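Local coordinates for diol-dehydratase (Roseburia inulinivorans, PDB 5I2A), which probably catalyses the dehydration of 1,2-propanediol, as a B12-independent diol dehydratase of the glycyl radical enzyme family, at residues 177-182 with 524-529; 218-223 with 273-278; 498-503 with 672-677; 146-149 with 153-156; 755-760 with 774-779. All blocks are in the same frame, centred on the assembly; numbering follows the deposited sequence.

Contact 1. Residues 177-182 with 524-529; sequences IGLNGV and LPFESC
The ring of F526 receives L179 at its edge. CD2 of L179 lies near the ring plane, 3.9 Å from F526 CE1. The other methyl, L179 CD1, is 4.0 Å from the same CE1, and both branches meet the CE1-CZ side of the ring. Helix 262-279 packs on F526 as well, through I272 and V275. The ring gets there because its CG is anti to the backbone N (chi1 -170°), which carries it out from helix 525-529 towards helix 171-190. The two side chains cross nearly at right angles.

One turn further on, V182 and C529 make the second touch, with V182 CG1 3.9 Å from C529 SG. V182 points its CB at the short helix, and C529 points back. Behind the contact, L524 sits at the N-cap. Its O accepts both the N of S528 and S528 OG, the latter at 2.7 Å, and the two donors come from opposite faces of the carbonyl. E279 binds the backbone N atoms of F526 and E527, which holds the first turn in place.

Put in place of L179, an alanine has neither terminal methyl, and the CE1-CZ edge of F526 would probably face a gap. No hydrogen bond joins the two segments. All four touching residues are buried, so the join depends on the fit of methyls, ring edge and sulfur.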
# COMPACT_ATOMS: atom_id res chain seq x y z
N ILE A 177 29.27 11.96 9.65
CA ILE A 177 29.64 10.66 9.12
C ILE A 177 29.53 10.59 7.60
O ILE A 177 29.95 9.62 6.99
CB ILE A 177 28.82 9.50 9.78
CG1 ILE A 177 27.34 9.49 9.35
CG2 ILE A 177 28.97 9.54 11.29
CD1 ILE A 177 26.52 8.32 9.99
N GLY A 178 29.00 11.63 6.99
CA GLY A 178 28.84 11.64 5.54
C GLY A 178 27.71 10.73 5.08
O GLY A 178 27.18 9.94 5.87
N LEU A 179 27.34 10.83 3.81
CA LEU A 179 26.38 9.89 3.24
C LEU A 179 27.03 8.50 3.19
O LEU A 179 26.34 7.49 3.18
CB LEU A 179 25.91 10.34 1.85
CG LEU A 179 25.06 11.62 1.86
CD1 LEU A 179 24.53 11.93 0.47
CD2 LEU A 179 23.91 11.52 2.86
N ASN A 180 28.35 8.46 3.16
CA ASN A 180 29.04 7.18 3.27
C ASN A 180 28.70 6.51 4.59
O ASN A 180 28.41 5.32 4.63
CB ASN A 180 30.55 7.36 3.15
CG ASN A 180 31.27 6.05 3.08
OD1 ASN A 180 31.16 5.33 2.09
ND2 ASN A 180 32.01 5.73 4.13
N GLY A 181 28.71 7.30 5.66
CA GLY A 181 28.31 6.82 6.96
C GLY A 181 26.85 6.40 7.04
O GLY A 181 26.51 5.44 7.72
N VAL A 182 25.97 7.15 6.37
CA VAL A 182 24.55 6.79 6.37
C VAL A 182 24.36 5.44 5.67
O VAL A 182 23.65 4.59 6.17
CB VAL A 182 23.68 7.89 5.71
CG1 VAL A 182 22.24 7.40 5.53
CG2 VAL A 182 23.72 9.15 6.55
N LEU A 524 9.57 8.86 0.54
CA LEU A 524 10.80 9.55 0.18
C LEU A 524 11.98 8.93 0.87
O LEU A 524 12.21 9.17 2.05
CB LEU A 524 10.70 11.03 0.53
CG LEU A 524 9.49 11.78 -0.02
CD1 LEU A 524 9.50 13.22 0.46
CD2 LEU A 524 9.48 11.71 -1.56
N PRO A 525 12.73 8.09 0.16
CA PRO A 525 13.85 7.42 0.83
C PRO A 525 14.95 8.37 1.27
O PRO A 525 15.54 8.10 2.30
CB PRO A 525 14.36 6.43 -0.22
CG PRO A 525 13.67 6.79 -1.49
CD PRO A 525 12.43 7.51 -1.16
N PHE A 526 15.23 9.46 0.55
CA PHE A 526 16.35 10.29 0.98
C PHE A 526 16.01 11.12 2.22
O PHE A 526 16.76 11.11 3.21
CB PHE A 526 16.90 11.21 -0.12
CG PHE A 526 18.20 11.86 0.28
CD1 PHE A 526 19.33 11.07 0.50
CD2 PHE A 526 18.28 13.22 0.52
CE1 PHE A 526 20.53 11.63 0.93
CE2 PHE A 526 19.48 13.80 0.93
CZ PHE A 526 20.61 13.00 1.14
N GLU A 527 14.90 11.85 2.18
CA GLU A 527 14.45 12.55 3.38
C GLU A 527 14.30 11.59 4.58
O GLU A 527 14.70 11.90 5.69
CB GLU A 527 13.15 13.29 3.12
CG GLU A 527 12.71 14.22 4.25
CD GLU A 527 11.80 13.56 5.27
OE1 GLU A 527 11.27 12.46 4.98
OE2 GLU A 527 11.60 14.14 6.36
N SER A 528 13.76 10.40 4.33
CA SER A 528 13.52 9.44 5.42
C SER A 528 14.80 8.96 6.10
O SER A 528 14.83 8.77 7.32
CB SER A 528 12.73 8.22 4.92
OG SER A 528 11.42 8.58 4.52
N CYS A 529 15.87 8.77 5.33
CA CYS A 529 17.07 8.17 5.90
C CYS A 529 17.73 9.13 6.88
O CYS A 529 18.51 8.70 7.72
CB CYS A 529 18.07 7.74 4.81
SG CYS A 529 19.04 9.04 3.99

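Contact 2. Residues 218-223 with 273-278; sequences ITYANR and QQVLQI
Y220 reaches across from helix 200-233 to touch Q274, V275 and I278. Two residues before it, I218 accepts a bond at its O from N222 ND2 at 3.0 Å, besides the bond from N222 N, so the amide of N222 folds back on its own helix. At Y220 the ring leaves with CG anti to the backbone N (chi1 -170°). Its flank meets V275, with CD2 3.9 Å from V275 CG1. The far end passes I278, whose CD1 is 4.5 Å from Y220 CZ.

The amide of Q274 stands across the ring, with the planes 62° apart. Q274 NE2 gives Y220 OH a weak, bent bond of 3.1 Å. NE2 also bonds T78 OG1, its stronger partner, and Y224 OH also bonds Y220 OH. Q274 OE1 lies in the ring plane at the edge, 3.6 Å from Y220 CE2, and this buried oxygen has no hydrogen-bond partner in the model. A phenylalanine in place of Y220 lacks the hydroxyl, so Y224 OH and Q274 NE2 would probably each lose a partner. R223 ends the segment and binds the backbone O of L61 and L64.

The short helical segments cross at 119°, with axes 11.8 Å apart. Helix 49-63 packs on Y220 and I278 through L61. Helix 525-529 lays F526 against V275 and L276.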
# COMPACT_ATOMS: atom_id res chain seq x y z
N ILE A 218 25.62 11.80 -3.99
CA ILE A 218 27.06 11.80 -4.11
C ILE A 218 27.43 12.07 -5.55
O ILE A 218 28.28 12.93 -5.84
CB ILE A 218 27.67 10.47 -3.65
CG1 ILE A 218 27.46 10.30 -2.15
CG2 ILE A 218 29.16 10.40 -4.04
CD1 ILE A 218 27.79 8.93 -1.60
N THR A 219 26.76 11.37 -6.45
CA THR A 219 26.89 11.60 -7.88
C THR A 219 26.66 13.07 -8.22
O THR A 219 27.39 13.66 -9.02
CB THR A 219 25.90 10.75 -8.67
OG1 THR A 219 26.27 9.37 -8.55
CG2 THR A 219 25.90 11.15 -10.14
N TYR A 220 25.62 13.65 -7.62
CA TYR A 220 25.25 15.02 -7.92
C TYR A 220 26.39 15.98 -7.56
O TYR A 220 26.78 16.82 -8.37
CB TYR A 220 23.97 15.42 -7.16
CG TYR A 220 23.38 16.74 -7.59
CD1 TYR A 220 22.91 16.92 -8.87
CD2 TYR A 220 23.29 17.80 -6.70
CE1 TYR A 220 22.36 18.12 -9.27
CE2 TYR A 220 22.74 19.01 -7.08
CZ TYR A 220 22.28 19.16 -8.37
OH TYR A 220 21.75 20.36 -8.76
N ALA A 221 26.94 15.82 -6.37
CA ALA A 221 28.04 16.64 -5.90
C ALA A 221 29.25 16.55 -6.83
O ALA A 221 29.90 17.55 -7.14
CB ALA A 221 28.42 16.23 -4.50
N ASN A 222 29.53 15.34 -7.28
CA ASN A 222 30.67 15.10 -8.15
C ASN A 222 30.46 15.70 -9.54
O ASN A 222 31.44 16.03 -10.21
CB ASN A 222 30.96 13.61 -8.22
CG ASN A 222 31.85 13.15 -7.09
OD1 ASN A 222 33.07 13.19 -7.19
ND2 ASN A 222 31.24 12.77 -5.97
N ARG A 223 29.21 15.86 -9.95
CA ARG A 223 28.95 16.60 -11.18
C ARG A 223 29.41 18.06 -11.05
O ARG A 223 29.92 18.64 -12.01
CB ARG A 223 27.47 16.53 -11.56
CG ARG A 223 26.98 15.13 -11.94
CD ARG A 223 25.52 15.16 -12.35
NE ARG A 223 25.31 15.95 -13.55
CZ ARG A 223 24.18 16.58 -13.84
NH1 ARG A 223 23.14 16.50 -13.01
NH2 ARG A 223 24.08 17.29 -14.96
N GLN A 273 20.29 20.63 1.86
CA GLN A 273 19.19 21.61 1.78
C GLN A 273 18.58 21.64 0.39
O GLN A 273 17.36 21.72 0.24
CB GLN A 273 19.68 23.01 2.14
CG GLN A 273 18.57 24.07 2.22
CD GLN A 273 17.65 23.88 3.43
OE1 GLN A 273 17.97 23.13 4.36
NE2 GLN A 273 16.52 24.58 3.43
N GLN A 274 19.43 21.59 -0.62
CA GLN A 274 18.98 21.67 -2.00
C GLN A 274 18.29 20.39 -2.48
O GLN A 274 17.17 20.44 -2.99
CB GLN A 274 20.15 22.00 -2.93
CG GLN A 274 19.71 22.21 -4.38
CD GLN A 274 20.86 22.08 -5.38
OE1 GLN A 274 21.99 21.79 -5.00
NE2 GLN A 274 20.56 22.29 -6.65
N VAL A 275 18.94 19.24 -2.32
CA VAL A 275 18.41 18.03 -2.96
C VAL A 275 17.12 17.54 -2.30
O VAL A 275 16.30 16.92 -2.96
CB VAL A 275 19.43 16.87 -3.00
CG1 VAL A 275 20.67 17.26 -3.81
CG2 VAL A 275 19.79 16.39 -1.58
N LEU A 276 16.94 17.84 -1.01
CA LEU A 276 15.68 17.53 -0.34
C LEU A 276 14.52 18.16 -1.11
O LEU A 276 13.45 17.58 -1.19
CB LEU A 276 15.68 18.02 1.11
CG LEU A 276 16.50 17.18 2.10
CD1 LEU A 276 16.61 17.91 3.42
CD2 LEU A 276 15.88 15.79 2.30
N GLN A 277 14.77 19.33 -1.70
CA GLN A 277 13.72 20.08 -2.39
C GLN A 277 13.68 19.79 -3.90
O GLN A 277 12.83 20.30 -4.62
CB GLN A 277 13.90 21.58 -2.11
CG GLN A 277 13.72 21.83 -0.59
CD GLN A 277 13.87 23.26 -0.19
OE1 GLN A 277 12.92 24.04 -0.27
NE2 GLN A 277 15.06 23.62 0.28
N ILE A 278 14.59 18.94 -4.34
CA ILE A 278 14.49 18.29 -5.63
C ILE A 278 13.69 16.98 -5.47
O ILE A 278 12.83 16.67 -6.27
CB ILE A 278 15.89 18.00 -6.23
CG1 ILE A 278 16.58 19.32 -6.62
CG2 ILE A 278 15.80 17.07 -7.44
CD1 ILE A 278 18.01 19.11 -7.11

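Contact 3. Residues 498-503 with 672-677; sequences KQMLYN and YFYTRP
M500 CE touches Y674 CB at 3.8 Å. The methionine is bent twice, with chi2 and chi3 both at -77°, and this turns its methyl towards the start of the Y674 side chain. The two side chains cross at about a right angle. F673 meets M500 mostly through its backbone: F673 O is 4.0 Å from M500 CB. The ring of F673 leads away and packs on M493, Y496 and R497, earlier in helix 489-521.

The next residue, L501, rests its CD1 on P677 CB at 3.7 Å, about a turn beyond Y674. P677 lies inside helix 661-678, and its N has no hydrogen to give back to F673 O. The helix is kinked there, and M500 packs beside that carbonyl.

Further out, Y674 OH bonds P553 O, and the Y674 ring meets the ring of F456 from strand 454-457. These hold the far end of Y674. P461 of helix 459-467 also touches M500.

The short segments run in roughly the same direction, 38° apart, with axes 9.5 Å from each other. No hydrogen bond crosses between them. The pairing rests on apolar contacts: the M500 methyl on Y674 CB, M500 CB near F673 O, and a leucine methyl on the proline ring.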
# COMPACT_ATOMS: atom_id res chain seq x y z
N LYS A 498 -20.57 23.46 18.15
CA LYS A 498 -20.93 22.31 17.32
C LYS A 498 -20.60 22.53 15.85
O LYS A 498 -20.16 21.60 15.18
CB LYS A 498 -22.42 21.97 17.47
CG LYS A 498 -22.85 21.41 18.84
CD LYS A 498 -24.38 21.38 18.91
CE LYS A 498 -24.91 20.92 20.25
NZ LYS A 498 -26.37 21.19 20.39
N GLN A 499 -20.84 23.73 15.34
CA GLN A 499 -20.44 24.05 13.97
C GLN A 499 -18.92 23.86 13.82
O GLN A 499 -18.45 23.39 12.79
CB GLN A 499 -20.82 25.48 13.59
CG GLN A 499 -22.30 25.71 13.39
CD GLN A 499 -22.81 25.03 12.14
OE1 GLN A 499 -22.04 24.57 11.30
NE2 GLN A 499 -24.12 24.98 12.01
N MET A 500 -18.18 24.25 14.85
CA MET A 500 -16.74 24.12 14.82
C MET A 500 -16.34 22.64 14.80
O MET A 500 -15.56 22.23 13.96
CB MET A 500 -16.11 24.82 16.03
CG MET A 500 -16.16 26.35 15.90
SD MET A 500 -14.90 26.97 14.77
CE MET A 500 -13.45 26.84 15.80
N LEU A 501 -16.90 21.86 15.73
CA LEU A 501 -16.55 20.46 15.87
C LEU A 501 -16.83 19.67 14.60
O LEU A 501 -16.00 18.90 14.14
CB LEU A 501 -17.28 19.83 17.06
CG LEU A 501 -16.89 18.40 17.42
CD1 LEU A 501 -15.40 18.28 17.68
CD2 LEU A 501 -17.69 17.90 18.62
N TYR A 502 -18.01 19.89 14.02
CA TYR A 502 -18.37 19.20 12.78
C TYR A 502 -17.36 19.45 11.66
O TYR A 502 -16.89 18.52 11.01
CB TYR A 502 -19.76 19.65 12.31
CG TYR A 502 -20.22 18.96 11.03
CD1 TYR A 502 -20.64 17.64 11.05
CD2 TYR A 502 -20.22 19.64 9.82
CE1 TYR A 502 -21.07 17.02 9.90
CE2 TYR A 502 -20.64 19.02 8.66
CZ TYR A 502 -21.07 17.72 8.70
OH TYR A 502 -21.50 17.10 7.55
N ASN A 503 -17.01 20.72 11.46
CA ASN A 503 -16.12 21.07 10.37
C ASN A 503 -14.65 20.76 10.65
O ASN A 503 -13.90 20.48 9.73
CB ASN A 503 -16.32 22.54 10.01
CG ASN A 503 -17.57 22.72 9.18
OD1 ASN A 503 -17.59 22.36 8.01
ND2 ASN A 503 -18.63 23.23 9.80
N TYR A 672 -10.31 27.51 22.44
CA TYR A 672 -10.46 26.13 22.89
C TYR A 672 -11.43 25.32 22.02
O TYR A 672 -11.26 24.12 21.89
CB TYR A 672 -10.94 26.08 24.34
CG TYR A 672 -9.84 26.11 25.38
CD1 TYR A 672 -8.68 25.36 25.22
CD2 TYR A 672 -9.98 26.87 26.53
CE1 TYR A 672 -7.69 25.38 26.20
CE2 TYR A 672 -8.99 26.90 27.51
CZ TYR A 672 -7.85 26.16 27.34
OH TYR A 672 -6.89 26.20 28.31
N PHE A 673 -12.43 25.98 21.43
CA PHE A 673 -13.35 25.28 20.52
C PHE A 673 -12.62 24.73 19.29
O PHE A 673 -13.14 23.87 18.57
CB PHE A 673 -14.49 26.21 20.07
CG PHE A 673 -15.53 26.47 21.12
CD1 PHE A 673 -15.46 25.84 22.35
CD2 PHE A 673 -16.58 27.33 20.88
CE1 PHE A 673 -16.43 26.07 23.34
CE2 PHE A 673 -17.56 27.56 21.85
CZ PHE A 673 -17.47 26.93 23.08
N TYR A 674 -11.42 25.25 19.05
CA TYR A 674 -10.58 24.77 17.95
C TYR A 674 -9.46 23.86 18.47
O TYR A 674 -9.26 22.78 17.94
CB TYR A 674 -9.99 25.94 17.17
CG TYR A 674 -9.13 25.52 15.99
CD1 TYR A 674 -9.72 25.05 14.81
CD2 TYR A 674 -7.75 25.59 16.04
CE1 TYR A 674 -8.94 24.67 13.73
CE2 TYR A 674 -6.96 25.22 14.95
CZ TYR A 674 -7.56 24.76 13.81
OH TYR A 674 -6.79 24.38 12.74
N THR A 675 -8.76 24.30 19.51
CA THR A 675 -7.56 23.60 19.95
C THR A 675 -7.83 22.33 20.76
O THR A 675 -7.05 21.40 20.71
CB THR A 675 -6.64 24.52 20.79
OG1 THR A 675 -7.35 25.00 21.93
CG2 THR A 675 -6.17 25.71 19.94
N ARG A 676 -8.91 22.28 21.52
CA ARG A 676 -9.17 21.11 22.34
C ARG A 676 -9.67 19.91 21.53
O ARG A 676 -9.17 18.81 21.72
CB ARG A 676 -10.15 21.42 23.46
CG ARG A 676 -9.51 21.21 24.81
CD ARG A 676 -10.41 21.62 25.94
NE ARG A 676 -9.63 22.21 27.01
CZ ARG A 676 -10.06 23.21 27.78
NH1 ARG A 676 -11.27 23.71 27.58
NH2 ARG A 676 -9.28 23.68 28.74
N PRO A 677 -10.64 20.12 20.62
CA PRO A 677 -11.03 18.96 19.82
C PRO A 677 -9.86 18.40 19.00
O PRO A 677 -9.71 17.18 18.90
CB PRO A 677 -12.13 19.51 18.91
CG PRO A 677 -12.71 20.64 19.68
CD PRO A 677 -11.53 21.28 20.37

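Contact 4. Residues 146-149 with 153-156; sequences LRAM and FFTP
M149 and A148 lie against the ring of F154 in a tight helix-to-strand turn, where the end of helix 143-150 leads into strand 154-155. That strand pairs antiparallel with strand 454-457. F154 CG sits between its backbone N and carbonyl carbon (chi1 59°), which swings the ring back towards the helix. A148 CB meets F154 CE2 at 3.6 Å. M149 CG approaches F154 CE1 to 3.4 Å, a close fit.

M149 and F154 pass at a slant. M149 SD lies 5.1 Å from the centroid of the F154 ring, 59° off its normal, an oblique Met-aromatic contact. The same SD rests on P156 CG at 3.6 Å, the two side chains crossing at about a right angle.

F153 makes a different contact. Its ring offers an edge to A148 O, which lies in the ring plane 3.3 Å from F153 CD2. Helix 459-467 touches this ring through R460, P461 and M464. The backbone closes the turn, since F153 N bonds A148 O at 3.0 Å and nearly straight (170°). Beyond it one water bridges the chain, 2.8 Å from both M149 O and F154 O.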
# COMPACT_ATOMS: atom_id res chain seq x y z
N LEU A 146 -15.71 17.19 0.87
CA LEU A 146 -15.64 17.97 -0.36
C LEU A 146 -16.59 19.17 -0.28
O LEU A 146 -16.26 20.25 -0.75
CB LEU A 146 -15.97 17.09 -1.58
CG LEU A 146 -15.01 15.92 -1.84
CD1 LEU A 146 -15.50 15.03 -2.99
CD2 LEU A 146 -13.61 16.44 -2.12
N ARG A 147 -17.75 18.97 0.34
CA ARG A 147 -18.73 20.04 0.49
C ARG A 147 -18.17 21.15 1.38
O ARG A 147 -18.30 22.33 1.06
CB ARG A 147 -20.05 19.51 1.07
CG ARG A 147 -21.12 20.58 1.21
CD ARG A 147 -22.44 20.01 1.74
NE ARG A 147 -22.27 19.50 3.09
CZ ARG A 147 -23.15 18.75 3.74
NH1 ARG A 147 -24.29 18.41 3.17
NH2 ARG A 147 -22.88 18.33 4.97
N ALA A 148 -17.55 20.77 2.49
CA ALA A 148 -16.98 21.75 3.41
C ALA A 148 -15.92 22.62 2.70
O ALA A 148 -15.84 23.83 2.92
CB ALA A 148 -16.38 21.05 4.62
N MET A 149 -15.14 22.00 1.83
CA MET A 149 -14.08 22.72 1.14
C MET A 149 -14.68 23.64 0.08
O MET A 149 -14.20 24.75 -0.12
CB MET A 149 -13.09 21.74 0.52
CG MET A 149 -12.26 21.00 1.57
SD MET A 149 -11.18 19.76 0.84
CE MET A 149 -12.31 18.54 0.33
N PHE A 153 -14.81 26.27 4.36
CA PHE A 153 -14.59 26.15 5.80
C PHE A 153 -13.10 26.02 6.09
O PHE A 153 -12.62 26.55 7.08
CB PHE A 153 -15.36 24.97 6.38
CG PHE A 153 -16.83 25.24 6.50
CD1 PHE A 153 -17.33 25.86 7.62
CD2 PHE A 153 -17.69 24.93 5.47
CE1 PHE A 153 -18.67 26.14 7.72
CE2 PHE A 153 -19.04 25.20 5.56
CZ PHE A 153 -19.53 25.80 6.67
N PHE A 154 -12.39 25.32 5.20
CA PHE A 154 -10.96 25.09 5.34
C PHE A 154 -10.37 24.75 3.97
O PHE A 154 -11.08 24.36 3.06
CB PHE A 154 -10.67 23.96 6.35
CG PHE A 154 -11.30 22.64 5.98
CD1 PHE A 154 -10.67 21.76 5.11
CD2 PHE A 154 -12.53 22.27 6.51
CE1 PHE A 154 -11.25 20.55 4.76
CE2 PHE A 154 -13.12 21.05 6.17
CZ PHE A 154 -12.49 20.20 5.29
N THR A 155 -9.06 24.90 3.82
CA THR A 155 -8.38 24.37 2.64
C THR A 155 -7.14 23.56 3.04
O THR A 155 -6.29 24.05 3.76
CB THR A 155 -7.96 25.47 1.63
OG1 THR A 155 -7.07 24.90 0.67
CG2 THR A 155 -7.24 26.64 2.32
N PRO A 156 -7.07 22.31 2.57
CA PRO A 156 -5.93 21.42 2.72
C PRO A 156 -5.05 21.46 1.48
O PRO A 156 -4.35 20.50 1.22
CB PRO A 156 -6.58 20.05 2.89
CG PRO A 156 -7.76 20.12 1.93
CD PRO A 156 -8.19 21.61 1.90
O HOH W 1 -11.61 25.61 0.64

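Contact 5. Residues 755-760 with 774-779; sequences FNMKMH and ISLIRG
M757 and L776 are brought together by extended first torsions on both sides. M757 has CG anti to its backbone N (chi1 -174°), so its chain runs straight out from strand 756-759, and a bend at chi3 (-79°) turns the methyl aside. This leaves the sulfur leading. L776 likewise has CG anti to N (chi1 179°) and reaches out from helix 766-781 towards the strand. Its CD2 meets M757 SD at 3.8 Å, and the two chains pass at a slant. M759, two residues on and on the same face of the strand, adds its methyl: M759 CE is 4.3 Å from the same L776 CD2. One leucine branch thus takes both methionines.

The contact lies inside a beta-alpha-beta unit made of strand 756-759, helix 766-781 and strand 787-792. Backbone bonds tie M757 and M759 to N791 in the neighbouring parallel strand. M788 and F790 of that strand pack beside the two methionines, and P734 touches both M757 and L776. N756 ND2 bonds V815 O, two residues before G817, the predicted glycyl radical site, which carries no radical in this structure.

The helix stands well off the strand, with the nearest CA atoms, those of M757 and I777, 10.6 Å apart. Long side chains span that distance. The contact is apolar and has no directional bond, so sulfur and methyl packing alone joins these two segments.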
# COMPACT_ATOMS: atom_id res chain seq x y z
N PHE A 755 2.14 35.79 16.88
CA PHE A 755 1.76 37.13 17.33
C PHE A 755 2.57 38.18 16.56
O PHE A 755 3.77 38.36 16.81
CB PHE A 755 1.97 37.26 18.85
CG PHE A 755 1.44 38.55 19.46
CD1 PHE A 755 0.66 39.44 18.73
CD2 PHE A 755 1.74 38.86 20.78
CE1 PHE A 755 0.18 40.62 19.31
CE2 PHE A 755 1.26 40.04 21.37
CZ PHE A 755 0.48 40.91 20.63
N ASN A 756 1.91 38.83 15.61
CA ASN A 756 2.47 39.98 14.88
C ASN A 756 2.30 41.28 15.63
O ASN A 756 1.22 41.57 16.13
CB ASN A 756 1.78 40.15 13.52
CG ASN A 756 2.47 39.42 12.40
OD1 ASN A 756 3.69 39.22 12.42
ND2 ASN A 756 1.69 39.02 11.40
N MET A 757 3.35 42.10 15.65
CA MET A 757 3.21 43.48 16.10
C MET A 757 3.99 44.43 15.19
O MET A 757 5.04 44.07 14.67
CB MET A 757 3.65 43.61 17.56
CG MET A 757 3.40 44.97 18.16
SD MET A 757 3.78 45.06 19.92
CE MET A 757 2.35 44.28 20.64
N LYS A 758 3.47 45.63 14.98
CA LYS A 758 4.18 46.63 14.18
C LYS A 758 4.58 47.82 15.06
O LYS A 758 3.74 48.40 15.74
CB LYS A 758 3.33 47.08 12.98
CG LYS A 758 3.97 48.17 12.10
CD LYS A 758 3.27 48.32 10.74
CE LYS A 758 1.82 48.70 10.93
NZ LYS A 758 1.07 48.84 9.65
N MET A 759 5.87 48.16 15.05
CA MET A 759 6.39 49.27 15.83
C MET A 759 6.74 50.42 14.92
O MET A 759 7.28 50.21 13.84
CB MET A 759 7.66 48.89 16.60
CG MET A 759 7.65 47.51 17.24
SD MET A 759 6.34 47.41 18.44
CE MET A 759 6.92 48.62 19.63
N HIS A 760 6.47 51.63 15.37
CA HIS A 760 7.04 52.79 14.71
C HIS A 760 8.55 52.76 14.99
O HIS A 760 8.95 52.36 16.06
CB HIS A 760 6.41 54.07 15.22
CG HIS A 760 6.80 55.27 14.42
ND1 HIS A 760 7.97 55.97 14.66
CD2 HIS A 760 6.22 55.86 13.35
CE1 HIS A 760 8.07 56.95 13.78
NE2 HIS A 760 7.02 56.91 12.98
N ILE A 774 13.20 44.59 24.11
CA ILE A 774 13.43 43.29 24.76
C ILE A 774 12.49 43.07 25.96
O ILE A 774 11.95 41.98 26.14
CB ILE A 774 14.90 43.15 25.23
CG1 ILE A 774 15.87 43.18 24.04
CG2 ILE A 774 15.10 41.89 26.07
CD1 ILE A 774 15.69 42.04 23.08
N SER A 775 12.27 44.12 26.75
CA SER A 775 11.36 44.03 27.90
C SER A 775 9.92 43.79 27.50
O SER A 775 9.18 43.13 28.21
CB SER A 775 11.44 45.31 28.74
OG SER A 775 12.69 45.39 29.39
N LEU A 776 9.51 44.37 26.38
CA LEU A 776 8.18 44.12 25.84
C LEU A 776 8.00 42.63 25.58
O LEU A 776 7.02 42.03 26.02
CB LEU A 776 7.94 44.91 24.56
CG LEU A 776 6.59 44.72 23.87
CD1 LEU A 776 5.47 45.28 24.73
CD2 LEU A 776 6.59 45.39 22.50
N ILE A 777 8.95 42.04 24.86
CA ILE A 777 8.94 40.61 24.55
C ILE A 777 8.94 39.75 25.81
O ILE A 777 8.13 38.84 25.95
CB ILE A 777 10.14 40.22 23.67
CG1 ILE A 777 10.08 40.95 22.32
CG2 ILE A 777 10.18 38.70 23.45
CD1 ILE A 777 11.35 40.79 21.48
N ARG A 778 9.83 40.04 26.75
CA ARG A 778 9.88 39.27 27.99
C ARG A 778 8.59 39.39 28.82
O ARG A 778 8.18 38.43 29.45
CB ARG A 778 11.07 39.69 28.83
CG ARG A 778 12.38 39.21 28.26
CD ARG A 778 13.42 39.11 29.34
NE ARG A 778 14.69 38.54 28.88
CZ ARG A 778 14.91 37.25 28.69
NH1 ARG A 778 13.95 36.36 28.88
NH2 ARG A 778 16.10 36.84 28.30
N GLY A 779 7.94 40.56 28.80
CA GLY A 779 6.68 40.73 29.51
C GLY A 779 5.60 39.79 29.00
O GLY A 779 4.81 39.25 29.77

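Overall arrangement
The contacts form two touching pairs and one outlier. Contacts 1 and 2 have centres 12 Å apart and touch through F526, whose CE2 lies 3.6 Å from V275 CG2. Contacts 3 and 4 have centres 15 Å apart, and N503 packs on A148, F153 and F154. The pairs are far from each other: the centres of contacts 2 and 3 are 43 Å apart, on opposite sides of the chain's centre. Contact 5 belongs to the glycine radical region. Its centre is about 30 Å from that of contact 3, and its N756 touches A816, next to the predicted radical site G817. In contact 4, P156 is about 4 Å from a PEG molecule, probably from the crystallisation liquor.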